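Local coordinates for protein N-acetyl-beta-D glucosaminidase (Rhizomucor miehei CAU432, PDB 4ZM6) that combines a family 3 beta-N-acetylglucosaminidase with a GCN5-related glucosamine N-acetyltransferase region that binds acetyl-CoA, at residues A[683-695]-A[828-842]. Residues are numbered along the deposited sequence; the frame is centred on the assembly and turned at random.
Sequences DNLVHDLIGDLQD and VTKSYVDWVELLDFY
The carboxylate of D688 reaches across to Y832 and W835 with both oxygens, an example of how an acidic side chain can brace a strand where it bulges. D688 OD1 accepts the backbone N of W835 at 2.8 Å, nearly along its own C-O axis. D688 OD2 takes the hydroxyl OH of Y832 at 2.6 Å from above the carboxylate plane, which stands almost upright to the phenol ring (87°); Y853 OH is a second partner of OD2. Y832 gets there with CG anti to its backbone N (chi1 -175°), its ring running beside the antiparallel ladder and its OH end approaching D688. At W835 the ladder breaks step: W835 and V836 together face H687 in a G1 beta bulge, and V836 N bonds to H687 O at 2.8 Å. V686 CG1 meets the indole obliquely, 3.4 Å from W835 CD1.

On the face with L689, V833 and V836, the packing across the contact is largely apolar. L689 sends CD1 between V836 and Y842, 3.5 Å from V836 CG2, while its CD2 leans on L839 CD1 at 3.8 Å. L839 then turns CD2 over one face of the H687 imidazole, 4.0 Å from the ring centroid, a CH-pi contact; S852 holds H687 ND1. Beyond the last bridge, L693 N bonds to T829 O at 2.8 Å.

Strand 686-692 lies between strands 830-836 and 847-857, probably in the place that a GNAT domain's own last strand usually takes, so the two N-acetyltransferase regions share a sheet. Helix 811-825 packs against L693 and S831, and strand 794-802 runs parallel along the other edge of strand 830-836.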
loop_
_atom_site.group_PDB
_atom_site.type_symbol
_atom_site.label_atom_id
_atom_site.label_comp_id
_atom_site.label_asym_id
_atom_site.label_seq_id
_atom_site.Cartn_x
_atom_site.Cartn_y
_atom_site.Cartn_z
ATOM N N ASP A 683 -26.785 25.755 -12.225
ATOM C CA ASP A 683 -28.157 26.276 -12.137
ATOM C C ASP A 683 -29.049 25.719 -13.243
ATOM O O ASP A 683 -30.211 25.377 -13.009
ATOM C CB ASP A 683 -28.153 27.805 -12.242
ATOM C CG ASP A 683 -27.361 28.473 -11.129
ATOM O OD1 ASP A 683 -27.244 27.882 -10.034
ATOM O OD2 ASP A 683 -26.862 29.597 -11.356
ATOM N N ASN A 684 -28.489 25.645 -14.447
ATOM C CA ASN A 684 -29.213 25.198 -15.637
ATOM C C ASN A 684 -29.012 23.709 -15.887
ATOM O O ASN A 684 -28.101 23.096 -15.328
ATOM C CB ASN A 684 -28.763 25.993 -16.865
ATOM C CG ASN A 684 -27.274 25.852 -17.141
ATOM O OD1 ASN A 684 -26.856 24.982 -17.906
ATOM N ND2 ASN A 684 -26.465 26.702 -16.509
ATOM N N LEU A 685 -29.864 23.138 -16.732
ATOM C CA LEU A 685 -29.784 21.720 -17.081
ATOM C C LEU A 685 -29.010 21.508 -18.379
ATOM O O LEU A 685 -28.634 22.460 -19.067
ATOM C CB LEU A 685 -31.186 21.115 -17.208
ATOM C CG LEU A 685 -32.003 20.980 -15.920
ATOM C CD1 LEU A 685 -33.333 20.304 -16.217
ATOM C CD2 LEU A 685 -31.254 20.207 -14.843
ATOM N N VAL A 686 -28.767 20.236 -18.679
ATOM C CA VAL A 686 -28.079 19.798 -19.883
ATOM C C VAL A 686 -28.864 18.592 -20.386
ATOM O O VAL A 686 -29.393 17.828 -19.579
ATOM C CB VAL A 686 -26.604 19.466 -19.565
ATOM C CG1 VAL A 686 -26.110 18.236 -20.315
ATOM C CG2 VAL A 686 -25.717 20.665 -19.860
ATOM N N HIS A 687 -28.939 18.422 -21.706
ATOM C CA HIS A 687 -29.899 17.485 -22.308
ATOM C C HIS A 687 -29.300 16.459 -23.271
ATOM O O HIS A 687 -28.325 16.738 -23.975
ATOM C CB HIS A 687 -30.967 18.271 -23.062
ATOM C CG HIS A 687 -31.518 19.429 -22.293
ATOM N ND1 HIS A 687 -32.546 19.296 -21.385
ATOM C CD2 HIS A 687 -31.178 20.739 -22.290
ATOM C CE1 HIS A 687 -32.820 20.478 -20.861
ATOM N NE2 HIS A 687 -32.002 21.370 -21.392
ATOM N N ASP A 688 -29.905 15.273 -23.276
ATOM C CA ASP A 688 -29.766 14.306 -24.360
ATOM C C ASP A 688 -31.012 14.421 -25.237
ATOM O O ASP A 688 -32.128 14.505 -24.718
ATOM C CB ASP A 688 -29.666 12.870 -23.822
ATOM C CG ASP A 688 -28.292 12.533 -23.260
ATOM O OD1 ASP A 688 -27.376 13.371 -23.321
ATOM O OD2 ASP A 688 -28.132 11.417 -22.730
ATOM N N LEU A 689 -30.820 14.409 -26.556
ATOM C CA LEU A 689 -31.928 14.511 -27.511
ATOM C C LEU A 689 -32.207 13.181 -28.198
ATOM O O LEU A 689 -31.311 12.348 -28.334
ATOM C CB LEU A 689 -31.617 15.563 -28.571
ATOM C CG LEU A 689 -31.073 16.906 -28.081
ATOM C CD1 LEU A 689 -30.883 17.850 -29.254
ATOM C CD2 LEU A 689 -31.992 17.537 -27.047
ATOM N N ILE A 690 -33.454 12.994 -28.628
ATOM C CA ILE A 690 -33.845 11.837 -29.444
ATOM C C ILE A 690 -34.568 12.317 -30.699
ATOM O O ILE A 690 -35.381 13.242 -30.642
ATOM C CB ILE A 690 -34.727 10.824 -28.676
ATOM C CG1 ILE A 690 -35.091 9.639 -29.585
ATOM C CG2 ILE A 690 -35.997 11.475 -28.144
ATOM C CD1 ILE A 690 -35.791 8.499 -28.878
ATOM N N GLY A 691 -34.264 11.688 -31.832
ATOM C CA GLY A 691 -34.866 12.060 -33.112
ATOM C C GLY A 691 -35.329 10.857 -33.913
ATOM O O GLY A 691 -34.566 9.912 -34.114
ATOM N N ASP A 692 -36.579 10.896 -34.366
ATOM C CA ASP A 692 -37.120 9.875 -35.264
ATOM C C ASP A 692 -36.631 10.131 -36.694
ATOM O O ASP A 692 -36.766 11.236 -37.211
ATOM C CB ASP A 692 -38.650 9.888 -35.223
ATOM C CG ASP A 692 -39.270 8.799 -36.075
ATOM O OD1 ASP A 692 -38.726 7.675 -36.106
ATOM O OD2 ASP A 692 -40.308 9.062 -36.714
ATOM N N LEU A 693 -36.052 9.110 -37.317
ATOM C CA LEU A 693 -35.569 9.214 -38.692
ATOM C C LEU A 693 -36.358 8.318 -39.652
ATOM O O LEU A 693 -36.010 8.228 -40.827
ATOM C CB LEU A 693 -34.083 8.854 -38.757
ATOM C CG LEU A 693 -33.113 9.709 -37.941
ATOM C CD1 LEU A 693 -31.683 9.274 -38.209
ATOM C CD2 LEU A 693 -33.275 11.188 -38.251
ATOM N N GLN A 694 -37.420 7.681 -39.154
ATOM C CA GLN A 694 -38.217 6.717 -39.926
ATOM C C GLN A 694 -38.321 7.122 -41.391
ATOM O O GLN A 694 -37.912 6.373 -42.279
ATOM C CB GLN A 694 -39.622 6.572 -39.322
ATOM C CG GLN A 694 -39.985 5.156 -38.895
ATOM C CD GLN A 694 -40.598 5.124 -37.503
ATOM O OE1 GLN A 694 -41.636 5.742 -37.258
ATOM N NE2 GLN A 694 -39.948 4.418 -36.578
ATOM N N ASP A 695 -38.867 8.311 -41.628
ATOM C CA ASP A 695 -38.911 8.901 -42.966
ATOM C C ASP A 695 -38.379 10.330 -42.898
ATOM O O ASP A 695 -39.146 11.295 -42.902
ATOM C CB ASP A 695 -40.342 8.858 -43.540
ATOM C CG ASP A 695 -40.552 7.710 -44.530
ATOM O OD1 ASP A 695 -39.828 6.691 -44.467
ATOM O OD2 ASP A 695 -41.456 7.834 -45.384
ATOM N N VAL A 828 -31.029 3.527 -39.536
ATOM C CA VAL A 828 -31.280 4.036 -38.197
ATOM C C VAL A 828 -32.648 4.696 -38.142
ATOM O O VAL A 828 -32.932 5.601 -38.921
ATOM C CB VAL A 828 -30.220 5.071 -37.777
ATOM C CG1 VAL A 828 -30.595 5.721 -36.449
ATOM C CG2 VAL A 828 -28.845 4.422 -37.690
ATOM N N THR A 829 -33.482 4.235 -37.215
ATOM C CA THR A 829 -34.802 4.817 -36.984
ATOM C C THR A 829 -34.823 5.810 -35.806
ATOM O O THR A 829 -35.628 6.745 -35.808
ATOM C CB THR A 829 -35.858 3.715 -36.739
ATOM O OG1 THR A 829 -35.449 2.879 -35.652
ATOM C CG2 THR A 829 -36.033 2.857 -37.973
ATOM N N LYS A 830 -33.952 5.613 -34.812
ATOM C CA LYS A 830 -33.913 6.475 -33.623
ATOM C C LYS A 830 -32.499 6.997 -33.388
ATOM O O LYS A 830 -31.555 6.218 -33.356
ATOM C CB LYS A 830 -34.402 5.702 -32.396
ATOM C CG LYS A 830 -35.861 5.267 -32.487
ATOM C CD LYS A 830 -36.197 4.194 -31.456
ATOM C CE LYS A 830 -37.547 3.539 -31.721
ATOM N NZ LYS A 830 -38.689 4.396 -31.301
ATOM N N SER A 831 -32.358 8.310 -33.212
ATOM C CA SER A 831 -31.040 8.959 -33.196
ATOM C C SER A 831 -30.738 9.688 -31.882
ATOM O O SER A 831 -31.581 10.406 -31.356
ATOM C CB SER A 831 -30.930 9.937 -34.368
ATOM O OG SER A 831 -29.652 10.541 -34.414
ATOM N N TYR A 832 -29.511 9.522 -31.391
ATOM C CA TYR A 832 -29.094 9.986 -30.073
ATOM C C TYR A 832 -28.115 11.148 -30.176
ATOM O O TYR A 832 -26.973 10.966 -30.589
ATOM C CB TYR A 832 -28.426 8.818 -29.348
ATOM C CG TYR A 832 -28.010 9.036 -27.901
ATOM C CD1 TYR A 832 -28.885 9.584 -26.962
ATOM C CD2 TYR A 832 -26.757 8.623 -27.458
ATOM C CE1 TYR A 832 -28.505 9.748 -25.638
ATOM C CE2 TYR A 832 -26.372 8.779 -26.139
ATOM C CZ TYR A 832 -27.246 9.340 -25.232
ATOM O OH TYR A 832 -26.844 9.483 -23.922
ATOM N N VAL A 833 -28.567 12.344 -29.804
ATOM C CA VAL A 833 -27.684 13.504 -29.700
ATOM C C VAL A 833 -27.467 13.804 -28.220
ATOM O O VAL A 833 -28.368 14.278 -27.534
ATOM C CB VAL A 833 -28.270 14.732 -30.415
ATOM C CG1 VAL A 833 -27.363 15.942 -30.233
ATOM C CG2 VAL A 833 -28.479 14.426 -31.892
ATOM N N ASP A 834 -26.263 13.522 -27.738
ATOM C CA ASP A 834 -25.992 13.509 -26.310
ATOM C C ASP A 834 -25.342 14.803 -25.852
ATOM O O ASP A 834 -24.527 15.378 -26.571
ATOM C CB ASP A 834 -25.111 12.303 -25.939
ATOM C CG ASP A 834 -23.737 12.335 -26.603
ATOM O OD1 ASP A 834 -23.669 12.408 -27.846
ATOM O OD2 ASP A 834 -22.720 12.270 -25.880
ATOM N N TRP A 835 -25.732 15.248 -24.656
ATOM C CA TRP A 835 -25.096 16.361 -23.953
ATOM C C TRP A 835 -25.041 17.613 -24.821
ATOM O O TRP A 835 -23.976 17.992 -25.312
ATOM C CB TRP A 835 -23.692 15.952 -23.483
ATOM C CG TRP A 835 -22.998 16.932 -22.554
ATOM C CD1 TRP A 835 -23.381 18.215 -22.258
ATOM C CD2 TRP A 835 -21.776 16.710 -21.840
ATOM N NE1 TRP A 835 -22.485 18.789 -21.390
ATOM C CE2 TRP A 835 -21.489 17.890 -21.119
ATOM C CE3 TRP A 835 -20.899 15.624 -21.737
ATOM C CZ2 TRP A 835 -20.362 18.015 -20.302
ATOM C CZ3 TRP A 835 -19.774 15.751 -20.924
ATOM C CH2 TRP A 835 -19.517 16.941 -20.219
ATOM N N VAL A 836 -26.198 18.245 -25.002
ATOM C CA VAL A 836 -26.293 19.501 -25.746
ATOM C C VAL A 836 -27.288 20.456 -25.098
ATOM O O VAL A 836 -28.136 20.050 -24.297
ATOM C CB VAL A 836 -26.691 19.279 -27.222
ATOM C CG1 VAL A 836 -25.603 18.510 -27.962
ATOM C CG2 VAL A 836 -28.039 18.569 -27.333
ATOM N N GLU A 837 -27.170 21.729 -25.465
ATOM C CA GLU A 837 -27.991 22.795 -24.888
ATOM C C GLU A 837 -28.814 23.577 -25.916
ATOM O O GLU A 837 -29.915 24.027 -25.600
ATOM C CB GLU A 837 -27.103 23.764 -24.109
ATOM C CG GLU A 837 -26.215 23.087 -23.081
ATOM C CD GLU A 837 -25.647 24.063 -22.072
ATOM O OE1 GLU A 837 -24.408 24.212 -22.034
ATOM O OE2 GLU A 837 -26.438 24.684 -21.320
ATOM N N LEU A 838 -28.287 23.752 -27.127
ATOM C CA LEU A 838 -28.975 24.523 -28.168
ATOM C C LEU A 838 -30.144 23.726 -28.746
ATOM O O LEU A 838 -30.070 23.199 -29.857
ATOM C CB LEU A 838 -27.987 24.949 -29.268
ATOM C CG LEU A 838 -27.138 26.219 -29.052
ATOM C CD1 LEU A 838 -27.095 26.710 -27.605
ATOM C CD2 LEU A 838 -25.723 26.014 -29.586
ATOM N N LEU A 839 -31.226 23.661 -27.974
ATOM C CA LEU A 839 -32.382 22.827 -28.307
ATOM C C LEU A 839 -33.145 23.311 -29.534
ATOM O O LEU A 839 -33.734 22.499 -30.247
ATOM C CB LEU A 839 -33.338 22.719 -27.111
ATOM C CG LEU A 839 -33.133 21.550 -26.136
ATOM C CD1 LEU A 839 -31.666 21.177 -25.958
ATOM C CD2 LEU A 839 -33.774 21.873 -24.791
ATOM N N ASP A 840 -33.143 24.620 -29.776
ATOM C CA ASP A 840 -33.804 25.179 -30.959
ATOM C C ASP A 840 -33.047 24.860 -32.249
ATOM O O ASP A 840 -33.649 24.766 -33.318
ATOM C CB ASP A 840 -33.998 26.694 -30.808
ATOM C CG ASP A 840 -35.091 27.045 -29.807
ATOM O OD1 ASP A 840 -36.049 26.254 -29.667
ATOM O OD2 ASP A 840 -34.992 28.113 -29.161
ATOM N N PHE A 841 -31.731 24.692 -32.136
ATOM C CA PHE A 841 -30.893 24.287 -33.260
ATOM C C PHE A 841 -31.255 22.884 -33.743
ATOM O O PHE A 841 -31.480 22.669 -34.934
ATOM C CB PHE A 841 -29.429 24.321 -32.832
ATOM C CG PHE A 841 -28.466 23.949 -33.915
ATOM C CD1 PHE A 841 -28.136 22.621 -34.141
ATOM C CD2 PHE A 841 -27.869 24.928 -34.690
ATOM C CE1 PHE A 841 -27.236 22.274 -35.129
ATOM C CE2 PHE A 841 -26.964 24.591 -35.678
ATOM C CZ PHE A 841 -26.648 23.261 -35.900
ATOM N N TYR A 842 -31.298 21.934 -32.813
ATOM C CA TYR A 842 -31.596 20.542 -33.141
ATOM C C TYR A 842 -33.097 20.281 -33.308
ATOM O O TYR A 842 -33.492 19.216 -33.787
ATOM C CB TYR A 842 -31.010 19.601 -32.082
ATOM C CG TYR A 842 -29.496 19.563 -32.059
ATOM C CD1 TYR A 842 -28.787 18.840 -33.009
ATOM C CD2 TYR A 842 -28.772 20.244 -31.080
ATOM C CE1 TYR A 842 -27.400 18.800 -32.992
ATOM C CE2 TYR A 842 -27.386 20.208 -31.055
ATOM C CZ TYR A 842 -26.707 19.484 -32.014
ATOM O OH TYR A 842 -25.336 19.440 -31.997
#